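Local coordinates for putative Nitroreductase (Anabaena variabilis ATCC 29413, PDB 3EO7), which binds flavin mononucleotide and is probably an FMN-dependent oxidoreductase of the nitroreductase family, at residues Ala181-Cys186 and Gly482-Asp487; Leu379-Ile384 and Cys396-Pro401; Phe436-Leu441 and Glu499-Ile504. One frame throughout, in Å; residues are numbered along the deposited sequence.

Contact 1 (Ala181-Cys186 and Gly482-Asp487); sequences AYRRIC and GGFFDD. With FMN (flavin mononucleotide), chain B; PGR (R-1,2-propanediol), chain R.
R183 reaches D486 end-on, through NH1 and NH2: the arginine extends from the start of helix 181-202 with its chain stretched out from CG to NE, and the aspartate comes from the opposite direction. Both terminal nitrogens close on a single oxygen, with NH1 of R183 2.9 Å and NH2 3.0 Å from OD2 of D486, which lies almost in the guanidinium plane. The carboxylate is turned 87° to that plane; NH1 meets the syn lone pair of OD2, and NH2 comes from above the carboxylate. The F484 ring sits beside the same edge, its CZ 3.9 Å from R183 NH1.

R184 behaves differently. A turn about its CB-CG bond (chi2 -61°) helps lay the guanidinium with one face over the G482 carbonyl, O lying 3.3 Å from CZ of R184, and NH2 comes 3.4 Å from CA of G483. The contact is face-on packing against the carbonyl, not a hydrogen bond.

R183 NE also bonds T17, and D486 OD1 takes the backbone N of Y19. The buried charge pair thus joins the two nitroreductase-family regions. Separately, R184 lies against G482, whose N-H donates to FMN N5, 3.1 Å away, and would probably polarise the flavin there.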
loop_
_atom_site.group_PDB
_atom_site.type_symbol
_atom_site.label_atom_id
_atom_site.label_comp_id
_atom_site.label_asym_id
_atom_site.label_seq_id
_atom_site.Cartn_x
_atom_site.Cartn_y
_atom_site.Cartn_z
ATOM N N ALA A 181 -9.323 -3.117 11.647
ATOM C CA ALA A 181 -8.885 -1.941 10.920
ATOM C C ALA A 181 -7.369 -1.859 10.731
ATOM O O ALA A 181 -6.946 -1.259 9.757
ATOM C CB ALA A 181 -9.385 -0.627 11.566
ATOM N N TYR A 182 -6.562 -2.388 11.649
ATOM C CA TYR A 182 -5.114 -2.262 11.483
ATOM C C TYR A 182 -4.616 -2.917 10.192
ATOM O O TYR A 182 -3.764 -2.330 9.511
ATOM C CB TYR A 182 -4.336 -2.764 12.691
ATOM C CG TYR A 182 -2.997 -2.103 12.853
ATOM C CD1 TYR A 182 -2.907 -0.753 13.236
ATOM C CD2 TYR A 182 -1.800 -2.799 12.665
ATOM C CE1 TYR A 182 -1.675 -0.138 13.408
ATOM C CE2 TYR A 182 -0.563 -2.172 12.874
ATOM C CZ TYR A 182 -0.505 -0.866 13.243
ATOM O OH TYR A 182 0.721 -0.281 13.444
ATOM N N ARG A 183 -5.177 -4.081 9.811
ATOM C CA ARG A 183 -4.820 -4.700 8.538
ATOM C C ARG A 183 -5.170 -3.754 7.390
ATOM O O ARG A 183 -4.336 -3.469 6.530
ATOM C CB ARG A 183 -5.607 -6.000 8.316
ATOM C CG ARG A 183 -5.329 -7.086 9.322
ATOM C CD ARG A 183 -6.309 -8.190 9.026
ATOM N NE ARG A 183 -6.247 -9.394 9.833
ATOM C CZ ARG A 183 -6.368 -10.626 9.326
ATOM N NH1 ARG A 183 -6.411 -10.821 8.011
ATOM N NH2 ARG A 183 -6.394 -11.675 10.130
ATOM N N ARG A 184 -6.411 -3.260 7.400
ATOM C CA ARG A 184 -6.907 -2.406 6.319
ATOM C C ARG A 184 -6.118 -1.090 6.215
ATOM O O ARG A 184 -5.800 -0.635 5.112
ATOM C CB ARG A 184 -8.417 -2.103 6.459
ATOM C CG ARG A 184 -9.298 -3.322 6.695
ATOM C CD ARG A 184 -9.254 -4.355 5.592
ATOM N NE ARG A 184 -10.367 -5.278 5.806
ATOM C CZ ARG A 184 -10.372 -6.290 6.667
ATOM N NH1 ARG A 184 -9.280 -6.676 7.309
ATOM N NH2 ARG A 184 -11.489 -6.978 6.837
ATOM N N ILE A 185 -5.803 -0.484 7.351
ATOM C CA ILE A 185 -5.032 0.742 7.376
ATOM C C ILE A 185 -3.684 0.549 6.695
ATOM O O ILE A 185 -3.243 1.372 5.890
ATOM C CB ILE A 185 -4.795 1.178 8.843
ATOM C CG1 ILE A 185 -6.073 1.789 9.428
ATOM C CG2 ILE A 185 -3.645 2.221 8.953
ATOM C CD1 ILE A 185 -6.058 1.941 10.962
ATOM N N CYS A 186 -3.002 -0.543 7.028
ATOM C CA CYS A 186 -1.677 -0.781 6.448
ATOM C C CYS A 186 -1.755 -1.088 4.952
ATOM O O CYS A 186 -0.915 -0.624 4.187
ATOM C CB CYS A 186 -0.955 -1.854 7.221
ATOM S SG CYS A 186 -0.497 -1.291 8.930
ATOM N N GLY A 482 -10.331 -6.971 1.263
ATOM C CA GLY A 482 -9.629 -6.919 2.548
ATOM C C GLY A 482 -10.025 -7.968 3.557
ATOM O O GLY A 482 -9.217 -8.370 4.397
ATOM N N GLY A 483 -11.271 -8.394 3.471
ATOM C CA GLY A 483 -11.866 -9.362 4.384
ATOM C C GLY A 483 -12.128 -10.690 3.701
ATOM O O GLY A 483 -12.690 -10.758 2.610
ATOM N N PHE A 484 -11.730 -11.766 4.360
ATOM C CA PHE A 484 -11.844 -13.106 3.795
ATOM C C PHE A 484 -11.792 -14.141 4.911
ATOM O O PHE A 484 -11.460 -13.808 6.062
ATOM C CB PHE A 484 -10.694 -13.314 2.768
ATOM C CG PHE A 484 -9.350 -12.874 3.284
ATOM C CD1 PHE A 484 -8.591 -13.713 4.079
ATOM C CD2 PHE A 484 -8.883 -11.574 3.023
ATOM C CE1 PHE A 484 -7.360 -13.277 4.603
ATOM C CE2 PHE A 484 -7.654 -11.146 3.542
ATOM C CZ PHE A 484 -6.907 -12.000 4.333
ATOM N N PHE A 485 -12.158 -15.383 4.592
ATOM C CA PHE A 485 -12.098 -16.449 5.582
ATOM C C PHE A 485 -10.669 -16.970 5.637
ATOM O O PHE A 485 -10.323 -17.946 4.967
ATOM C CB PHE A 485 -13.123 -17.523 5.273
ATOM C CG PHE A 485 -14.545 -17.075 5.502
ATOM C CD1 PHE A 485 -14.937 -16.554 6.724
ATOM C CD2 PHE A 485 -15.507 -17.235 4.507
ATOM C CE1 PHE A 485 -16.252 -16.153 6.938
ATOM C CE2 PHE A 485 -16.828 -16.838 4.717
ATOM C CZ PHE A 485 -17.189 -16.289 5.916
ATOM N N ASP A 486 -9.874 -16.334 6.510
ATOM C CA ASP A 486 -8.433 -16.559 6.578
ATOM C C ASP A 486 -7.989 -18.023 6.526
ATOM O O ASP A 486 -7.214 -18.395 5.654
ATOM C CB ASP A 486 -7.872 -15.938 7.865
ATOM C CG ASP A 486 -8.048 -14.404 7.917
ATOM O OD1 ASP A 486 -9.230 -13.964 7.925
ATOM O OD2 ASP A 486 -7.010 -13.686 7.959
ATOM N N ASP A 487 -8.447 -18.815 7.477
ATOM C CA ASP A 487 -7.955 -20.191 7.600
ATOM C C ASP A 487 -8.441 -21.073 6.483
ATOM O O ASP A 487 -7.715 -21.984 6.056
ATOM C CB ASP A 487 -8.331 -20.798 8.960
ATOM C CG ASP A 487 -7.590 -20.144 10.138
ATOM O OD1 ASP A 487 -6.494 -19.595 9.937
ATOM O OD2 ASP A 487 -8.143 -20.178 11.241
HETATM N N1 FMN B . -13.991 -3.382 -2.650
HETATM C C2 FMN B . -14.951 -4.371 -2.530
HETATM O O2 FMN B . -15.959 -4.361 -3.229
HETATM N N3 FMN B . -14.865 -5.392 -1.620
HETATM C C4 FMN B . -13.833 -5.482 -0.734
HETATM O O4 FMN B . -13.714 -6.525 -0.064
HETATM C C4A FMN B . -12.839 -4.510 -0.822
HETATM N N5 FMN B . -11.794 -4.513 0.081
HETATM C C5A FMN B . -10.744 -3.584 -0.067
HETATM C C6 FMN B . -9.617 -3.625 0.746
HETATM C C7 FMN B . -8.589 -2.693 0.617
HETATM C C7M FMN B . -7.305 -2.840 1.448
HETATM C C8 FMN B . -8.676 -1.696 -0.346
HETATM C C8M FMN B . -7.513 -0.779 -0.666
HETATM C C9 FMN B . -9.802 -1.634 -1.188
HETATM C C9A FMN B . -10.833 -2.579 -1.047
HETATM N N10 FMN B . -11.953 -2.519 -1.868
HETATM C C10 FMN B . -12.931 -3.472 -1.772
HETATM C "C1'" FMN B . -12.216 -1.325 -2.763
HETATM C "C2'" FMN B . -12.710 -0.106 -2.011
HETATM O "O2'" FMN B . -14.118 -0.249 -1.725
HETATM C "C3'" FMN B . -12.431 1.143 -2.845
HETATM O "O3'" FMN B . -11.020 1.361 -2.943
HETATM C "C4'" FMN B . -13.148 2.408 -2.336
HETATM O "O4'" FMN B . -14.593 2.242 -2.389
HETATM C "C5'" FMN B . -12.730 3.613 -3.158
HETATM O "O5'" FMN B . -13.016 3.449 -4.520
HETATM P P FMN B . -11.892 3.519 -5.632
HETATM O O1P FMN B . -10.928 2.362 -5.391
HETATM O O2P FMN B . -12.646 3.375 -6.949
HETATM O O3P FMN B . -11.181 4.839 -5.555
HETATM C C1 PGR R . -3.924 -20.791 8.081
HETATM C C2 PGR R . -3.976 -22.319 7.956
HETATM C C3 PGR R . -4.162 -22.972 9.321
HETATM O O1 PGR R . -2.592 -20.318 7.790
HETATM O O2 PGR R . -5.060 -22.775 7.123
#

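Contact 2 (Leu379-Ile384 and Cys396-Pro401); sequences LIETFI and CYYYAP
Y398 turns its hydroxyl to E381, and OH donates to OE1 of the glutamate over 2.7 Å, arriving on the syn side of the carboxylate but 32° out of its plane. With CG anti to the backbone N (chi1 172°), the tyrosine ring runs back along the neighbouring strand, and OE1 lies at the ring's edge. The same hydroxyl accepts from the backbone N of Y303. One water is shared here: it donates to E381 OE1 and to Y399 O, and accepts from T382 N at 2.9 Å, standing in for the second backbone bond of the T382-Y399 pair.

Further along, the backbone does the work. T382 O takes the N-H of Y399 at 2.9 Å, nearly straight at the hydrogen, and I384 and Y397 exchange a pair of bonds, the shorter being I384 N to Y397 O at 2.7 Å. These are the rungs of an antiparallel beta hairpin, strands 381-390 and 395-400, within the mixed sheet; on its outer sides E381 and F383 bond to strand 433-439, and C396 and Y398 to strand 405-411.

F383 and Y398 form the non-hydrogen-bonded pair. CD1 of Y398 lies over one face of the F383 ring, 3.6 Å from its CE2, with the ring planes at 50°. On the opposite face of the sheet T382 and Y399 lie side by side, CG2 of T382 packing 4.0 Å from CB of Y399. The polar ends there look elsewhere: T382 OG1 bonds Y358 OH, while Y399 OH is held by Q359 NE2.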
loop_
_atom_site.group_PDB
_atom_site.type_symbol
_atom_site.label_atom_id
_atom_site.label_comp_id
_atom_site.label_asym_id
_atom_site.label_seq_id
_atom_site.Cartn_x
_atom_site.Cartn_y
_atom_site.Cartn_z
ATOM N N LEU A 379 9.534 -11.456 2.238
ATOM C CA LEU A 379 8.633 -12.022 3.207
ATOM C C LEU A 379 7.243 -12.362 2.625
ATOM O O LEU A 379 6.409 -12.918 3.327
ATOM C CB LEU A 379 8.460 -11.053 4.370
ATOM C CG LEU A 379 9.741 -10.581 5.070
ATOM C CD1 LEU A 379 9.398 -9.618 6.205
ATOM C CD2 LEU A 379 10.532 -11.785 5.585
ATOM N N ILE A 380 7.003 -11.964 1.381
ATOM C CA ILE A 380 5.686 -12.111 0.779
ATOM C C ILE A 380 5.725 -13.119 -0.372
ATOM O O ILE A 380 6.628 -13.091 -1.217
ATOM C CB ILE A 380 5.188 -10.751 0.277
ATOM C CG1 ILE A 380 4.846 -9.855 1.494
ATOM C CG2 ILE A 380 3.952 -10.896 -0.652
ATOM C CD1 ILE A 380 4.729 -8.506 1.136
ATOM N N GLU A 381 4.780 -14.043 -0.352
ATOM C CA GLU A 381 4.622 -15.004 -1.420
ATOM C C GLU A 381 3.328 -14.688 -2.170
ATOM O O GLU A 381 2.396 -14.066 -1.637
ATOM C CB GLU A 381 4.615 -16.406 -0.851
ATOM C CG GLU A 381 5.920 -16.819 -0.164
ATOM C CD GLU A 381 7.115 -16.754 -1.066
ATOM O OE1 GLU A 381 6.996 -17.090 -2.271
ATOM O OE2 GLU A 381 8.205 -16.378 -0.577
ATOM N N THR A 382 3.270 -15.159 -3.422
ATOM C CA THR A 382 2.146 -14.889 -4.283
ATOM C C THR A 382 1.582 -16.200 -4.826
ATOM O O THR A 382 2.329 -17.022 -5.361
ATOM C CB THR A 382 2.550 -13.959 -5.449
ATOM O OG1 THR A 382 3.087 -12.726 -4.925
ATOM C CG2 THR A 382 1.330 -13.735 -6.408
ATOM N N PHE A 383 0.281 -16.404 -4.629
ATOM C CA PHE A 383 -0.462 -17.562 -5.182
ATOM C C PHE A 383 -1.604 -17.015 -5.991
ATOM O O PHE A 383 -2.200 -15.993 -5.621
ATOM C CB PHE A 383 -0.989 -18.502 -4.093
ATOM C CG PHE A 383 0.114 -19.158 -3.306
ATOM C CD1 PHE A 383 0.765 -18.469 -2.276
ATOM C CD2 PHE A 383 0.548 -20.444 -3.638
ATOM C CE1 PHE A 383 1.819 -19.076 -1.565
ATOM C CE2 PHE A 383 1.599 -21.045 -2.919
ATOM C CZ PHE A 383 2.226 -20.333 -1.893
ATOM N N ILE A 384 -1.897 -17.667 -7.112
ATOM C CA ILE A 384 -2.947 -17.193 -7.979
ATOM C C ILE A 384 -3.985 -18.263 -8.229
ATOM O O ILE A 384 -3.661 -19.359 -8.707
ATOM C CB ILE A 384 -2.382 -16.700 -9.351
ATOM C CG1 ILE A 384 -1.172 -15.772 -9.112
ATOM C CG2 ILE A 384 -3.466 -16.025 -10.167
ATOM C CD1 ILE A 384 -0.637 -15.059 -10.376
ATOM N N CYS A 396 -4.953 -23.530 -9.013
ATOM C CA CYS A 396 -4.163 -22.669 -8.168
ATOM C C CYS A 396 -2.716 -22.836 -8.552
ATOM O O CYS A 396 -2.229 -23.957 -8.742
ATOM C CB CYS A 396 -4.345 -22.992 -6.703
ATOM S SG CYS A 396 -3.445 -21.767 -5.665
ATOM N N TYR A 397 -2.027 -21.699 -8.643
ATOM C CA TYR A 397 -0.629 -21.644 -9.050
ATOM C C TYR A 397 0.181 -20.834 -8.071
ATOM O O TYR A 397 -0.242 -19.784 -7.610
ATOM C CB TYR A 397 -0.502 -20.968 -10.428
ATOM C CG TYR A 397 -1.199 -21.704 -11.539
ATOM C CD1 TYR A 397 -2.570 -21.571 -11.721
ATOM C CD2 TYR A 397 -0.494 -22.541 -12.399
ATOM C CE1 TYR A 397 -3.212 -22.239 -12.716
ATOM C CE2 TYR A 397 -1.140 -23.225 -13.435
ATOM C CZ TYR A 397 -2.508 -23.073 -13.576
ATOM O OH TYR A 397 -3.160 -23.741 -14.584
ATOM N N TYR A 398 1.352 -21.331 -7.733
ATOM C CA TYR A 398 2.336 -20.509 -7.039
ATOM C C TYR A 398 2.996 -19.635 -8.098
ATOM O O TYR A 398 3.322 -20.108 -9.190
ATOM C CB TYR A 398 3.407 -21.393 -6.424
ATOM C CG TYR A 398 4.574 -20.653 -5.833
ATOM C CD1 TYR A 398 4.414 -19.802 -4.748
ATOM C CD2 TYR A 398 5.858 -20.880 -6.318
ATOM C CE1 TYR A 398 5.507 -19.146 -4.167
ATOM C CE2 TYR A 398 6.965 -20.265 -5.725
ATOM C CZ TYR A 398 6.776 -19.410 -4.652
ATOM O OH TYR A 398 7.871 -18.830 -4.070
ATOM N N TYR A 399 3.168 -18.345 -7.821
ATOM C CA TYR A 399 3.881 -17.496 -8.738
ATOM C C TYR A 399 5.296 -17.273 -8.165
ATOM O O TYR A 399 5.453 -16.830 -7.018
ATOM C CB TYR A 399 3.174 -16.162 -8.959
ATOM C CG TYR A 399 4.005 -15.176 -9.785
ATOM C CD1 TYR A 399 4.431 -15.497 -11.080
ATOM C CD2 TYR A 399 4.343 -13.915 -9.276
ATOM C CE1 TYR A 399 5.198 -14.592 -11.841
ATOM C CE2 TYR A 399 5.093 -13.030 -10.016
ATOM C CZ TYR A 399 5.535 -13.365 -11.296
ATOM O OH TYR A 399 6.277 -12.467 -12.039
ATOM N N ALA A 400 6.292 -17.666 -8.959
ATOM C CA ALA A 400 7.721 -17.578 -8.648
ATOM C C ALA A 400 8.276 -16.370 -9.430
ATOM O O ALA A 400 8.601 -16.472 -10.603
ATOM C CB ALA A 400 8.442 -18.888 -9.095
ATOM N N PRO A 401 8.339 -15.201 -8.791
ATOM C CA PRO A 401 8.750 -14.022 -9.577
ATOM C C PRO A 401 10.201 -13.991 -10.027
ATOM O O PRO A 401 10.501 -13.374 -11.043
ATOM C CB PRO A 401 8.434 -12.860 -8.648
ATOM C CG PRO A 401 8.433 -13.443 -7.283
ATOM C CD PRO A 401 7.923 -14.851 -7.429
HETATM O O HOH W 1 5.921 -15.768 -4.551
#

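Contact 3 (Phe436-Leu441 and Glu499-Ile504); sequences FHTSDL and EAVIYI. With FMN (flavin mononucleotide), chain B.
E499 opens the second segment by folding its carboxylate back over T438. Rotation about CB-CG (chi2 -71°) swings OE1 to within 2.8 Å of OG1 of T438; the threonine hydroxyl donates from above the carboxylate plane. A water bridges D440 N and E499 OE1, while OE2 is held by Y303 OH and by a salt bridge to K302. Cut back to an alanine, the residue would be likely to leave the hydroxyls of T438 and Y303 without this acceptor and take from K302 its salt-bridge partner at this position.

A500 follows with a reciprocal backbone pair, its N giving to S439 O at 2.8 Å and its O taking S439 N. Its methyl CB packs 4.0 Å from L441 CG, just where D440 caps the next helix through S443 N.

V501 pairs with T438, CG2 to CG2, and sets CG1 at the edge of the F436 ring. The pairing then slips by one residue at a classic beta bulge, in which I502 and Y503 both face H437. The H437 carbonyl takes both N-H groups: I502 N lies 2.7 Å from H437 O, in the carbonyl plane, and Y503 N lies a longer 3.3 Å from H437 O. Strands 433-439 and 500-508, neighbours in the mixed sheet, thus stay joined through the irregularity.

Y503 O accepts the N-H of H437. The Y503 ring lies alongside the imidazole, whose NE2 bonds Y358 OH, and reaches the flavin, CE1 standing 3.7 Å from FMN C7M; the tyrosine hydroxyl bonds H191 NE2. I504 closes the walk on the other face of the sheet, where CD1 approaches F436 CE2 to 3.5 Å.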
loop_
_atom_site.group_PDB
_atom_site.type_symbol
_atom_site.label_atom_id
_atom_site.label_comp_id
_atom_site.label_asym_id
_atom_site.label_seq_id
_atom_site.Cartn_x
_atom_site.Cartn_y
_atom_site.Cartn_z
ATOM N N PHE A 436 -3.400 -13.863 -4.327
ATOM C CA PHE A 436 -3.259 -13.934 -2.882
ATOM C C PHE A 436 -1.826 -13.621 -2.479
ATOM O O PHE A 436 -0.900 -14.258 -2.953
ATOM C CB PHE A 436 -3.594 -15.338 -2.373
ATOM C CG PHE A 436 -5.027 -15.721 -2.570
ATOM C CD1 PHE A 436 -5.485 -16.167 -3.799
ATOM C CD2 PHE A 436 -5.934 -15.566 -1.543
ATOM C CE1 PHE A 436 -6.844 -16.445 -3.978
ATOM C CE2 PHE A 436 -7.270 -15.847 -1.721
ATOM C CZ PHE A 436 -7.722 -16.279 -2.935
ATOM N N HIS A 437 -1.660 -12.601 -1.636
ATOM C CA HIS A 437 -0.383 -12.296 -1.048
ATOM C C HIS A 437 -0.380 -12.932 0.328
ATOM O O HIS A 437 -1.321 -12.764 1.116
ATOM C CB HIS A 437 -0.184 -10.775 -0.957
ATOM C CG HIS A 437 0.027 -10.142 -2.284
ATOM N ND1 HIS A 437 -0.748 -9.101 -2.739
ATOM C CD2 HIS A 437 0.894 -10.439 -3.281
ATOM C CE1 HIS A 437 -0.336 -8.754 -3.946
ATOM N NE2 HIS A 437 0.654 -9.559 -4.309
ATOM N N THR A 438 0.687 -13.661 0.618
ATOM C CA THR A 438 0.794 -14.381 1.862
ATOM C C THR A 438 2.153 -14.176 2.517
ATOM O O THR A 438 3.099 -13.690 1.897
ATOM C CB THR A 438 0.614 -15.900 1.623
ATOM O OG1 THR A 438 1.802 -16.431 1.034
ATOM C CG2 THR A 438 -0.639 -16.224 0.724
ATOM N N SER A 439 2.228 -14.553 3.780
ATOM C CA SER A 439 3.474 -14.510 4.520
ATOM C C SER A 439 3.503 -15.496 5.669
ATOM O O SER A 439 2.507 -15.694 6.354
ATOM C CB SER A 439 3.706 -13.095 5.100
ATOM O OG SER A 439 4.994 -12.959 5.675
ATOM N N ASP A 440 4.640 -16.138 5.861
ATOM C CA ASP A 440 4.873 -16.922 7.041
ATOM C C ASP A 440 5.156 -15.928 8.156
ATOM O O ASP A 440 6.243 -15.370 8.259
ATOM C CB ASP A 440 6.035 -17.904 6.815
ATOM C CG ASP A 440 6.441 -18.655 8.070
ATOM O OD1 ASP A 440 6.070 -18.296 9.227
ATOM O OD2 ASP A 440 7.175 -19.652 7.872
ATOM N N LEU A 441 4.140 -15.658 8.965
ATOM C CA LEU A 441 4.268 -14.629 10.009
ATOM C C LEU A 441 5.337 -14.915 11.047
ATOM O O LEU A 441 6.047 -13.994 11.454
ATOM C CB LEU A 441 2.928 -14.428 10.720
ATOM C CG LEU A 441 1.764 -13.877 9.956
ATOM C CD1 LEU A 441 0.565 -13.731 10.951
ATOM C CD2 LEU A 441 2.110 -12.542 9.258
ATOM N N GLU A 499 1.787 -20.273 5.455
ATOM C CA GLU A 499 1.526 -19.006 4.795
ATOM C C GLU A 499 0.183 -18.431 5.215
ATOM O O GLU A 499 -0.859 -19.001 4.904
ATOM C CB GLU A 499 1.567 -19.162 3.290
ATOM C CG GLU A 499 2.877 -19.653 2.721
ATOM C CD GLU A 499 4.008 -18.658 2.784
ATOM O OE1 GLU A 499 3.765 -17.408 2.730
ATOM O OE2 GLU A 499 5.169 -19.120 2.838
ATOM N N ALA A 500 0.224 -17.305 5.926
ATOM C CA ALA A 500 -0.989 -16.583 6.300
ATOM C C ALA A 500 -1.346 -15.658 5.140
ATOM O O ALA A 500 -0.509 -14.907 4.671
ATOM C CB ALA A 500 -0.766 -15.759 7.541
ATOM N N VAL A 501 -2.587 -15.707 4.679
ATOM C CA VAL A 501 -3.051 -14.803 3.635
ATOM C C VAL A 501 -3.169 -13.396 4.228
ATOM O O VAL A 501 -3.805 -13.213 5.288
ATOM C CB VAL A 501 -4.405 -15.245 3.039
ATOM C CG1 VAL A 501 -4.949 -14.184 2.102
ATOM C CG2 VAL A 501 -4.273 -16.613 2.326
ATOM N N ILE A 502 -2.522 -12.442 3.560
ATOM C CA ILE A 502 -2.486 -11.023 3.944
ATOM C C ILE A 502 -3.447 -10.177 3.108
ATOM O O ILE A 502 -4.070 -9.262 3.609
ATOM C CB ILE A 502 -1.025 -10.467 3.721
ATOM C CG1 ILE A 502 -0.022 -11.265 4.553
ATOM C CG2 ILE A 502 -0.919 -8.983 4.021
ATOM C CD1 ILE A 502 -0.404 -11.301 5.992
ATOM N N TYR A 503 -3.552 -10.469 1.811
ATOM C CA TYR A 503 -4.363 -9.636 0.937
ATOM C C TYR A 503 -4.783 -10.427 -0.279
ATOM O O TYR A 503 -4.116 -11.394 -0.644
ATOM C CB TYR A 503 -3.543 -8.398 0.542
ATOM C CG TYR A 503 -4.250 -7.261 -0.158
ATOM C CD1 TYR A 503 -5.555 -6.895 0.176
ATOM C CD2 TYR A 503 -3.580 -6.503 -1.112
ATOM C CE1 TYR A 503 -6.201 -5.855 -0.455
ATOM C CE2 TYR A 503 -4.201 -5.423 -1.746
ATOM C CZ TYR A 503 -5.500 -5.090 -1.397
ATOM O OH TYR A 503 -6.145 -4.065 -1.965
ATOM N N ILE A 504 -5.891 -9.990 -0.877
ATOM C CA ILE A 504 -6.470 -10.571 -2.074
ATOM C C ILE A 504 -6.722 -9.459 -3.089
ATOM O O ILE A 504 -7.201 -8.382 -2.743
ATOM C CB ILE A 504 -7.818 -11.262 -1.758
ATOM C CG1 ILE A 504 -7.577 -12.395 -0.771
ATOM C CG2 ILE A 504 -8.571 -11.676 -3.028
ATOM C CD1 ILE A 504 -8.880 -13.092 -0.289
HETATM N N1 FMN B . -13.991 -3.382 -2.650
HETATM C C2 FMN B . -14.951 -4.371 -2.530
HETATM O O2 FMN B . -15.959 -4.361 -3.229
HETATM N N3 FMN B . -14.865 -5.392 -1.620
HETATM C C4 FMN B . -13.833 -5.482 -0.734
HETATM O O4 FMN B . -13.714 -6.525 -0.064
HETATM C C4A FMN B . -12.839 -4.510 -0.822
HETATM N N5 FMN B . -11.794 -4.513 0.081
HETATM C C5A FMN B . -10.744 -3.584 -0.067
HETATM C C6 FMN B . -9.617 -3.625 0.746
HETATM C C7 FMN B . -8.589 -2.693 0.617
HETATM C C7M FMN B . -7.305 -2.840 1.448
HETATM C C8 FMN B . -8.676 -1.696 -0.346
HETATM C C8M FMN B . -7.513 -0.779 -0.666
HETATM C C9 FMN B . -9.802 -1.634 -1.188
HETATM C C9A FMN B . -10.833 -2.579 -1.047
HETATM N N10 FMN B . -11.953 -2.519 -1.868
HETATM C C10 FMN B . -12.931 -3.472 -1.772
HETATM C "C1'" FMN B . -12.216 -1.325 -2.763
HETATM C "C2'" FMN B . -12.710 -0.106 -2.011
HETATM O "O2'" FMN B . -14.118 -0.249 -1.725
HETATM C "C3'" FMN B . -12.431 1.143 -2.845
HETATM O "O3'" FMN B . -11.020 1.361 -2.943
HETATM C "C4'" FMN B . -13.148 2.408 -2.336
HETATM O "O4'" FMN B . -14.593 2.242 -2.389
HETATM C "C5'" FMN B . -12.730 3.613 -3.158
HETATM O "O5'" FMN B . -13.016 3.449 -4.520
HETATM P P FMN B . -11.892 3.519 -5.632
HETATM O O1P FMN B . -10.928 2.362 -5.391
HETATM O O2P FMN B . -12.646 3.375 -6.949
HETATM O O3P FMN B . -11.181 4.839 -5.555
HETATM O O HOH W 2 6.336 -16.301 3.522
#

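How the contacts relate
Contacts 2 and 3 belong to one mixed sheet, in which strand 381-390 lies between 395-400 and 433-439, and 433-439 in turn pairs with 500-508. Their centres are 10 Å apart, and F383 O lies 2.8 Å from F436 N, a probable hydrogen bond between strands 381-390 and 433-439. Contact 1 is equally near contact 3, centre to centre, and about 19 Å from contact 2. F484 packs against V501 and I504, and helix 486-493 leads on to strand 500-508. Along the chain contact 2 closes before contact 3 opens, contact 2 is nested within the span of contact 1, and contacts 1 and 3 interleave. Contacts 1 and 3 both reach FMN, through G482 and Y503.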